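Long-range contacts in serine-pyruvate aminotransferase (agxt) (Sulfolobus solfataricus, PDB 3ZRQ), which probably transfers amino groups between serine or alanine and 2-oxo acids such as pyruvate and glyoxylate, using pyridoxal 5'-phosphate as cofactor: residues Val83-Phe88 / Leu106-Gly111; Val131-Val136 / Ile160-Val165; Leu5-Pro10 / Phe325-His330. One frame throughout, in Å; residues are numbered along the deposited sequence.

Contact 1 (Val83-Phe88 / Leu106-Gly111). With PMP (4'-deoxy-4'-aminopyridoxal-5'-phosphate), chain C.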
loop_
_atom_site.group_PDB
_atom_site.type_symbol
_atom_site.label_atom_id
_atom_site.label_comp_id
_atom_site.label_asym_id
_atom_site.label_seq_id
_atom_site.Cartn_x
_atom_site.Cartn_y
_atom_site.Cartn_z
ATOM N N VAL A 83 35.205 24.770 -4.885
ATOM C CA VAL A 83 34.855 25.377 -6.175
ATOM C C VAL A 83 33.339 25.515 -6.212
ATOM O O VAL A 83 32.626 24.525 -6.387
ATOM C CB VAL A 83 35.386 24.510 -7.326
ATOM C CG1 VAL A 83 35.017 25.105 -8.689
ATOM C CG2 VAL A 83 36.894 24.348 -7.204
ATOM N N SER A 84 32.861 26.724 -5.961
ATOM C CA SER A 84 31.443 26.940 -5.741
ATOM C C SER A 84 30.776 27.754 -6.837
ATOM O O SER A 84 31.135 28.922 -7.059
ATOM C CB SER A 84 31.221 27.684 -4.441
ATOM O OG SER A 84 29.893 28.174 -4.408
ATOM N N ASN A 85 29.750 27.154 -7.436
ATOM C CA ASN A 85 28.945 27.806 -8.463
ATOM C C ASN A 85 27.653 28.405 -7.945
ATOM O O ASN A 85 26.891 28.987 -8.716
ATOM C CB ASN A 85 28.700 26.836 -9.623
ATOM C CG ASN A 85 29.978 26.451 -10.283
ATOM O OD1 ASN A 85 30.910 27.297 -10.376
ATOM N ND2 ASN A 85 30.093 25.188 -10.727
ATOM N N GLY A 86 27.397 28.274 -6.643
ATOM C CA GLY A 86 26.220 28.876 -6.055
ATOM C C GLY A 86 25.890 28.307 -4.676
ATOM O O GLY A 86 26.791 27.917 -3.949
ATOM N N VAL A 87 24.604 28.263 -4.346
ATOM C CA VAL A 87 24.107 27.930 -2.989
ATOM C C VAL A 87 24.725 26.660 -2.383
ATOM O O VAL A 87 25.163 26.654 -1.218
ATOM C CB VAL A 87 22.535 27.800 -3.010
ATOM C CG1 VAL A 87 22.001 27.288 -1.680
ATOM C CG2 VAL A 87 21.906 29.129 -3.342
ATOM N N PHE A 88 24.779 25.588 -3.173
ATOM C CA PHE A 88 25.228 24.291 -2.642
ATOM C C PHE A 88 26.722 24.118 -2.653
ATOM O O PHE A 88 27.273 23.394 -1.828
ATOM C CB PHE A 88 24.437 23.129 -3.271
ATOM C CG PHE A 88 22.966 23.195 -2.901
ATOM C CD1 PHE A 88 22.563 22.840 -1.609
ATOM C CD2 PHE A 88 22.018 23.723 -3.784
ATOM C CE1 PHE A 88 21.232 22.968 -1.217
ATOM C CE2 PHE A 88 20.680 23.864 -3.405
ATOM C CZ PHE A 88 20.287 23.469 -2.111
ATOM N N LEU A 106 36.605 29.433 -4.618
ATOM C CA LEU A 106 36.546 30.110 -5.927
ATOM C C LEU A 106 35.093 30.197 -6.374
ATOM O O LEU A 106 34.342 29.208 -6.249
ATOM C CB LEU A 106 37.333 29.311 -6.966
ATOM C CG LEU A 106 38.801 29.000 -6.662
ATOM C CD1 LEU A 106 39.329 28.054 -7.749
ATOM C CD2 LEU A 106 39.578 30.298 -6.621
ATOM N N ARG A 107 34.680 31.374 -6.858
ATOM C CA ARG A 107 33.324 31.572 -7.379
ATOM C C ARG A 107 33.380 32.247 -8.768
ATOM O O ARG A 107 34.285 33.064 -9.032
ATOM C CB ARG A 107 32.506 32.459 -6.428
ATOM C CG ARG A 107 32.296 31.852 -5.028
ATOM C CD ARG A 107 31.352 32.690 -4.192
ATOM N NE ARG A 107 31.040 31.985 -2.933
ATOM C CZ ARG A 107 31.745 32.083 -1.807
ATOM N NH1 ARG A 107 32.807 32.887 -1.722
ATOM N NH2 ARG A 107 31.380 31.367 -0.741
ATOM N N PRO A 108 32.446 31.894 -9.668
ATOM C CA PRO A 108 32.379 32.557 -10.975
ATOM C C PRO A 108 31.376 33.692 -10.940
ATOM O O PRO A 108 30.836 33.995 -9.873
ATOM C CB PRO A 108 31.893 31.435 -11.878
ATOM C CG PRO A 108 30.927 30.647 -11.001
ATOM C CD PRO A 108 31.434 30.819 -9.557
ATOM N N SER A 109 31.152 34.372 -12.078
ATOM C CA SER A 109 30.055 35.350 -12.177
ATOM C C SER A 109 28.714 34.627 -11.994
ATOM O O SER A 109 28.635 33.430 -12.207
ATOM C CB SER A 109 30.093 36.089 -13.526
ATOM O OG SER A 109 31.407 36.557 -13.811
ATOM N N PRO A 110 27.657 35.355 -11.569
ATOM C CA PRO A 110 26.397 34.647 -11.286
ATOM C C PRO A 110 25.876 33.808 -12.447
ATOM O O PRO A 110 25.754 34.304 -13.573
ATOM C CB PRO A 110 25.422 35.772 -10.960
ATOM C CG PRO A 110 26.290 36.891 -10.446
ATOM C CD PRO A 110 27.578 36.783 -11.208
ATOM N N GLY A 111 25.601 32.533 -12.176
ATOM C CA GLY A 111 24.999 31.632 -13.171
ATOM C C GLY A 111 26.013 31.003 -14.088
ATOM O O GLY A 111 25.662 30.202 -14.968
HETATM N N1 PMP C . 23.905 19.518 -2.803
HETATM C C2 PMP C . 23.034 19.887 -3.782
HETATM C C2A PMP C . 23.597 20.113 -5.158
HETATM C C3 PMP C . 21.656 19.904 -3.548
HETATM O O3 PMP C . 20.810 20.124 -4.585
HETATM C C4 PMP C . 21.213 19.704 -2.230
HETATM C C4A PMP C . 19.804 20.022 -1.813
HETATM N N4A PMP C . 18.877 19.373 -2.645
HETATM C C5 PMP C . 22.136 19.353 -1.231
HETATM C C6 PMP C . 23.487 19.275 -1.530
HETATM C C5A PMP C . 21.727 19.020 0.199
HETATM O O4P PMP C . 20.973 17.812 0.161
HETATM P P PMP C . 19.915 17.506 1.338
HETATM O O1P PMP C . 18.806 18.536 1.304
HETATM O O2P PMP C . 20.642 17.554 2.670
HETATM O O3P PMP C . 19.411 16.119 1.038
HETATM O O HOH W 1 26.113 31.621 -9.344
#
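Ser84 N donates to Leu106 O at 2.9 Å, where the parallel bridge between Val83 and Leu106 ends. Beyond it the two segments leave the sheet. Arg107 CA points its hydrogen at Ser84 O, a CA-H...O contact of 3.5 Å. The ring of Pro108 lies across the end of Asn85: Pro108 CG is 3.4 Å from Asn85 OD1, and Pro108 CD is 3.2 Å from Ser84 O. Asn85 sets off away from Pro108, but with CG beside its backbone N (chi1 -63°) OD1 comes back to that ring. A water accepts from Gly111 N and donates to Asn85 O.

Asn85 ND2 is hydrogen-bonded to Glu144 OE1, and Asn85 OD1 accepts from Val114 N. Asp90 accepts from Ser84 OG and forms a salt bridge with Arg107 NE. Arg107 NH2 pairs with Glu93, so two carboxylates of helix 87-96 hold the guanidinium.

Gly86 is the N-cap of this helix; a side chain there would run into Asn85 O. PMP C3 lies over the centre of the Phe88 ring, 3.5 Å above its plane; Val87 CG1 lies over the opposite face. The contact joins parallel strands 79-83 and 102-106 at their C-terminal ends, before helix 87-96 and the loop toward helix 116-125.

Contact 2 (Val131-Val136 / Ile160-Val165). With PMP (4'-deoxy-4'-aminopyridoxal-5'-phosphate), chain C.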
loop_
_atom_site.group_PDB
_atom_site.type_symbol
_atom_site.label_atom_id
_atom_site.label_comp_id
_atom_site.label_asym_id
_atom_site.label_seq_id
_atom_site.Cartn_x
_atom_site.Cartn_y
_atom_site.Cartn_z
ATOM N N VAL A 131 39.955 19.113 -2.369
ATOM C CA VAL A 131 39.202 19.984 -3.277
ATOM C C VAL A 131 37.745 19.477 -3.399
ATOM O O VAL A 131 37.507 18.307 -3.669
ATOM C CB VAL A 131 39.861 20.075 -4.686
ATOM C CG1 VAL A 131 39.007 20.961 -5.632
ATOM C CG2 VAL A 131 41.281 20.679 -4.559
ATOM N N ALA A 132 36.808 20.385 -3.196
ATOM C CA ALA A 132 35.384 20.077 -3.249
ATOM C C ALA A 132 34.777 20.707 -4.501
ATOM O O ALA A 132 34.890 21.935 -4.730
ATOM C CB ALA A 132 34.664 20.598 -1.987
ATOM N N LEU A 133 34.106 19.852 -5.275
ATOM C CA LEU A 133 33.384 20.248 -6.490
ATOM C C LEU A 133 31.868 19.974 -6.364
ATOM O O LEU A 133 31.460 19.099 -5.574
ATOM C CB LEU A 133 33.943 19.426 -7.648
ATOM C CG LEU A 133 35.452 19.476 -7.875
ATOM C CD1 LEU A 133 35.788 18.611 -9.086
ATOM C CD2 LEU A 133 35.845 20.941 -8.080
ATOM N N THR A 134 31.047 20.734 -7.101
ATOM C CA THR A 134 29.607 20.440 -7.231
ATOM C C THR A 134 29.319 19.999 -8.673
ATOM O O THR A 134 29.541 20.775 -9.606
ATOM C CB THR A 134 28.752 21.671 -6.919
ATOM O OG1 THR A 134 29.195 22.299 -5.712
ATOM C CG2 THR A 134 27.279 21.286 -6.774
ATOM N N HIS A 135 28.801 18.787 -8.872
ATOM C CA HIS A 135 28.575 18.299 -10.244
ATOM C C HIS A 135 27.456 19.131 -10.894
ATOM O O HIS A 135 27.652 19.729 -11.943
ATOM C CB HIS A 135 28.282 16.790 -10.279
ATOM C CG HIS A 135 28.460 16.154 -11.620
ATOM N ND1 HIS A 135 28.430 14.784 -11.793
ATOM C CD2 HIS A 135 28.702 16.685 -12.850
ATOM C CE1 HIS A 135 28.634 14.494 -13.071
ATOM N NE2 HIS A 135 28.807 15.630 -13.733
ATOM N N VAL A 136 26.298 19.211 -10.247
ATOM C CA VAL A 136 25.240 20.075 -10.716
ATOM C C VAL A 136 24.844 20.972 -9.558
ATOM O O VAL A 136 24.494 20.483 -8.474
ATOM C CB VAL A 136 23.999 19.258 -11.233
ATOM C CG1 VAL A 136 22.756 20.159 -11.367
ATOM C CG2 VAL A 136 24.301 18.559 -12.533
ATOM N N ILE A 160 39.909 14.526 -3.640
ATOM C CA ILE A 160 38.896 15.220 -4.432
ATOM C C ILE A 160 37.503 14.668 -4.114
ATOM O O ILE A 160 37.282 13.475 -4.202
ATOM C CB ILE A 160 39.158 15.120 -5.954
ATOM C CG1 ILE A 160 40.504 15.767 -6.330
ATOM C CG2 ILE A 160 38.048 15.817 -6.758
ATOM C CD1 ILE A 160 40.884 15.482 -7.784
ATOM N N VAL A 161 36.602 15.555 -3.710
ATOM C CA VAL A 161 35.224 15.169 -3.431
ATOM C C VAL A 161 34.257 15.895 -4.373
ATOM O O VAL A 161 34.434 17.101 -4.689
ATOM C CB VAL A 161 34.828 15.363 -1.933
ATOM C CG1 VAL A 161 35.913 14.806 -0.993
ATOM C CG2 VAL A 161 34.519 16.810 -1.607
ATOM N N VAL A 162 33.245 15.150 -4.842
ATOM C CA VAL A 162 32.229 15.730 -5.717
ATOM C C VAL A 162 30.844 15.536 -5.114
ATOM O O VAL A 162 30.452 14.403 -4.777
ATOM C CB VAL A 162 32.257 15.104 -7.137
ATOM C CG1 VAL A 162 31.173 15.738 -8.041
ATOM C CG2 VAL A 162 33.657 15.242 -7.756
ATOM N N ASP A 163 30.143 16.648 -4.938
ATOM C CA ASP A 163 28.745 16.629 -4.577
ATOM C C ASP A 163 27.947 16.334 -5.870
ATOM O O ASP A 163 27.782 17.222 -6.732
ATOM C CB ASP A 163 28.376 17.959 -3.917
ATOM C CG ASP A 163 26.883 18.187 -3.824
ATOM O OD1 ASP A 163 26.078 17.299 -4.214
ATOM O OD2 ASP A 163 26.503 19.288 -3.374
ATOM N N GLY A 164 27.534 15.064 -5.997
ATOM C CA GLY A 164 26.624 14.590 -7.053
ATOM C C GLY A 164 25.158 14.430 -6.638
ATOM O O GLY A 164 24.428 13.626 -7.231
ATOM N N VAL A 165 24.713 15.210 -5.650
ATOM C CA VAL A 165 23.311 15.175 -5.189
ATOM C C VAL A 165 22.274 15.360 -6.327
ATOM O O VAL A 165 21.274 14.614 -6.376
ATOM C CB VAL A 165 23.053 16.162 -4.012
ATOM C CG1 VAL A 165 21.579 16.305 -3.739
ATOM C CG2 VAL A 165 23.810 15.684 -2.715
HETATM N N1 PMP C . 23.905 19.518 -2.803
HETATM C C2 PMP C . 23.034 19.887 -3.782
HETATM C C2A PMP C . 23.597 20.113 -5.158
HETATM C C3 PMP C . 21.656 19.904 -3.548
HETATM O O3 PMP C . 20.810 20.124 -4.585
HETATM C C4 PMP C . 21.213 19.704 -2.230
HETATM C C4A PMP C . 19.804 20.022 -1.813
HETATM N N4A PMP C . 18.877 19.373 -2.645
HETATM C C5 PMP C . 22.136 19.353 -1.231
HETATM C C6 PMP C . 23.487 19.275 -1.530
HETATM C C5A PMP C . 21.727 19.020 0.199
HETATM O O4P PMP C . 20.973 17.812 0.161
HETATM P P PMP C . 19.915 17.506 1.338
HETATM O O1P PMP C . 18.806 18.536 1.304
HETATM O O2P PMP C . 20.642 17.554 2.670
HETATM O O3P PMP C . 19.411 16.119 1.038
HETATM O O HOH W 2 28.167 21.443 -3.384
HETATM O O HOH W 3 25.130 17.825 -7.775
#
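Val131-Thr134 and Ile160-Asp163 run side by side as parallel strands, 4.6 Å apart at closest approach and 22° from exact alignment. They are neighbours in the seven-stranded mixed sheet of the large domain of a fold-type I PLP enzyme. Four backbone bonds alternate between them: Val161 N to Val131 O, Leu133 N to Val161 O, Asp163 N to Leu133 O, and His135 N to Asp163 O.

On one face, Leu133 CD1 rests on Ile160 CG2 and Leu133 CB on Val162 CG2, beneath helix 146-153. The other face carries Ala132, Val161, Thr134 and Asp163. Val161 CG2 meets Ala132 CB at 3.8 Å, and Trp92 of helix 87-96 packs on this side.

Thr134 and Asp163 point the same way. A water donates to Asp163 OD2 and also hydrogen-bonds Thr134 OG1. With CG anti to the backbone N (chi1 165°), the Asp163 carboxylate reaches beyond the strand end. Its OD2 lies 2.7 Å from PMP N1, as in related aminotransferases, where such an aspartate probably favours a protonated pyridine nitrogen. An asparagine here would probably leave that nitrogen without its negative partner. Val165 places CG1 3.6 Å from PMP C3. The carboxylate is held in an Asx turn: Val165 N donates to Asp163 OD1 at 2.9 Å, nearly along the C-O axis.

Contact 3 (Leu5-Pro10 / Phe325-His330)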
loop_
_atom_site.group_PDB
_atom_site.type_symbol
_atom_site.label_atom_id
_atom_site.label_comp_id
_atom_site.label_asym_id
_atom_site.label_seq_id
_atom_site.Cartn_x
_atom_site.Cartn_y
_atom_site.Cartn_z
ATOM N N LEU A 5 4.972 16.374 -9.375
ATOM C CA LEU A 5 6.062 16.980 -8.585
ATOM C C LEU A 5 7.327 17.108 -9.449
ATOM O O LEU A 5 8.112 16.162 -9.569
ATOM C CB LEU A 5 6.324 16.222 -7.262
ATOM C CG LEU A 5 7.288 16.825 -6.204
ATOM C CD1 LEU A 5 6.795 18.173 -5.623
ATOM C CD2 LEU A 5 7.565 15.846 -5.062
ATOM N N LEU A 6 7.476 18.273 -10.083
ATOM C CA LEU A 6 8.674 18.623 -10.862
ATOM C C LEU A 6 9.508 19.647 -10.083
ATOM O O LEU A 6 9.785 20.774 -10.544
ATOM C CB LEU A 6 8.307 19.116 -12.271
ATOM C CG LEU A 6 7.624 18.109 -13.228
ATOM C CD1 LEU A 6 7.366 18.736 -14.617
ATOM C CD2 LEU A 6 8.333 16.720 -13.345
ATOM N N HIS A 7 9.876 19.206 -8.880
ATOM C CA HIS A 7 10.636 19.952 -7.879
ATOM C C HIS A 7 12.089 19.401 -7.904
ATOM O O HIS A 7 12.447 18.545 -8.732
ATOM C CB HIS A 7 9.979 19.733 -6.493
ATOM C CG HIS A 7 10.195 20.845 -5.505
ATOM N ND1 HIS A 7 11.394 21.036 -4.841
ATOM C CD2 HIS A 7 9.349 21.799 -5.037
ATOM C CE1 HIS A 7 11.285 22.079 -4.033
ATOM N NE2 HIS A 7 10.054 22.559 -4.130
ATOM N N VAL A 8 12.900 19.877 -6.966
ATOM C CA VAL A 8 14.318 19.527 -6.920
ATOM C C VAL A 8 14.663 18.280 -6.072
ATOM O O VAL A 8 15.841 17.970 -5.885
ATOM C CB VAL A 8 15.174 20.760 -6.522
ATOM C CG1 VAL A 8 14.988 21.860 -7.564
ATOM C CG2 VAL A 8 14.822 21.260 -5.104
ATOM N N GLY A 9 13.638 17.576 -5.584
ATOM C CA GLY A 9 13.819 16.341 -4.799
ATOM C C GLY A 9 13.267 16.407 -3.376
ATOM O O GLY A 9 13.625 17.309 -2.624
ATOM N N PRO A 10 12.360 15.474 -2.998
ATOM C CA PRO A 10 11.754 14.460 -3.865
ATOM C C PRO A 10 11.130 15.053 -5.134
ATOM O O PRO A 10 10.723 16.225 -5.173
ATOM C CB PRO A 10 10.653 13.834 -2.987
ATOM C CG PRO A 10 11.091 14.061 -1.587
ATOM C CD PRO A 10 11.934 15.325 -1.588
ATOM N N PHE A 325 6.507 23.081 -9.359
ATOM C CA PHE A 325 7.906 23.419 -9.729
ATOM C C PHE A 325 8.643 23.914 -8.465
ATOM O O PHE A 325 8.103 23.820 -7.365
ATOM C CB PHE A 325 7.918 24.538 -10.786
ATOM C CG PHE A 325 7.404 24.127 -12.155
ATOM C CD1 PHE A 325 8.040 23.126 -12.889
ATOM C CD2 PHE A 325 6.326 24.777 -12.729
ATOM C CE1 PHE A 325 7.581 22.753 -14.160
ATOM C CE2 PHE A 325 5.863 24.427 -13.999
ATOM C CZ PHE A 325 6.487 23.416 -14.718
ATOM N N ALA A 326 9.840 24.478 -8.609
ATOM C CA ALA A 326 10.584 24.994 -7.439
ATOM C C ALA A 326 10.879 26.492 -7.525
ATOM O O ALA A 326 11.019 27.025 -8.614
ATOM C CB ALA A 326 11.884 24.211 -7.229
ATOM N N PRO A 327 10.998 27.178 -6.362
ATOM C CA PRO A 327 11.324 28.597 -6.415
ATOM C C PRO A 327 12.773 28.849 -6.822
ATOM O O PRO A 327 13.625 27.963 -6.693
ATOM C CB PRO A 327 11.083 29.068 -4.971
ATOM C CG PRO A 327 11.352 27.868 -4.154
ATOM C CD PRO A 327 10.825 26.714 -4.970
ATOM N N GLY A 328 13.022 30.044 -7.340
ATOM C CA GLY A 328 14.353 30.474 -7.716
ATOM C C GLY A 328 14.977 31.211 -6.553
ATOM O O GLY A 328 14.417 32.190 -6.071
ATOM N N VAL A 329 16.132 30.741 -6.094
ATOM C CA VAL A 329 16.763 31.276 -4.883
ATOM C C VAL A 329 18.224 31.689 -5.109
ATOM O O VAL A 329 19.148 31.083 -4.565
ATOM C CB VAL A 329 16.638 30.291 -3.682
ATOM C CG1 VAL A 329 15.234 30.362 -3.067
ATOM C CG2 VAL A 329 17.005 28.843 -4.089
ATOM N N HIS A 330 18.414 32.712 -5.936
ATOM C CA HIS A 330 19.731 33.280 -6.226
ATOM C C HIS A 330 19.496 34.774 -6.404
ATOM O O HIS A 330 18.660 35.169 -7.225
ATOM C CB HIS A 330 20.338 32.673 -7.500
ATOM C CG HIS A 330 21.786 33.013 -7.722
ATOM N ND1 HIS A 330 22.232 34.301 -7.944
ATOM C CD2 HIS A 330 22.888 32.225 -7.763
ATOM C CE1 HIS A 330 23.543 34.291 -8.110
ATOM N NE2 HIS A 330 23.965 33.041 -8.013
#
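The N-terminal segment meets the small sheet of the C-terminal part of the chain where Leu6-Val8 pass beside Phe325-Pro327. No hydrogen bond joins the two segments. Phe325 CA instead directs its hydrogen at Leu6 O, a CA-H...O contact of 3.3 Å. The Leu6 and Phe325 side chains lie alongside each other, and Leu6 CD1 touches Phe325 CE1 at 4.0 Å.

His7 has CG anti to its backbone N (chi1 -153°), which brings the imidazole against Phe325-Ala326. There Ala326 CB sits almost exactly over the ring centre, 3.9 Å from the centroid and 7° off the normal, as a CH-pi contact. The same methyl touches Val8 CG1 at 3.9 Å. His7 CD2 comes within 3.3 Å of Phe325 O.

Strand 4-5 is, within this chain, an outermost strand of this four-stranded mixed sheet and runs parallel to 323-327. The 5-10 segment then turns away through Gly9 and a cis peptide before Pro10. Phe28 of the second subunit meets the His7 ring edge-to-face, so the contact borders the subunit interface. The Val8 side chain packs on Thr138, which binds PMP; its nearest atoms are about 5 Å from PMP.

How the contacts relate
Contacts 1 and 2 belong to one sheet, with centres 12 Å apart. Val83 N lies 2.9 Å from Ala132 O, a probable hydrogen bond, and Val83 CG2 packs on Leu133 CD2 at 3.7 Å. Phe88 of contact 1 and Val165 of contact 2 hold the PMP pyridine between them on opposite faces, while Asp163 meets its nitrogen. Contact 3 belongs to the other sheet, about 20 Å from contact 2 between centres. It touches contact 1 through Val87 CG2 and Val329 O (3.6 Å) and through Pro110 CB and His330 CE1 (3.7 Å). Gly63, Thr64, Gln188 and Thr138, on which Val8 of contact 3 packs, also bind PMP, with Tyr240 and Thr243 of the second subunit.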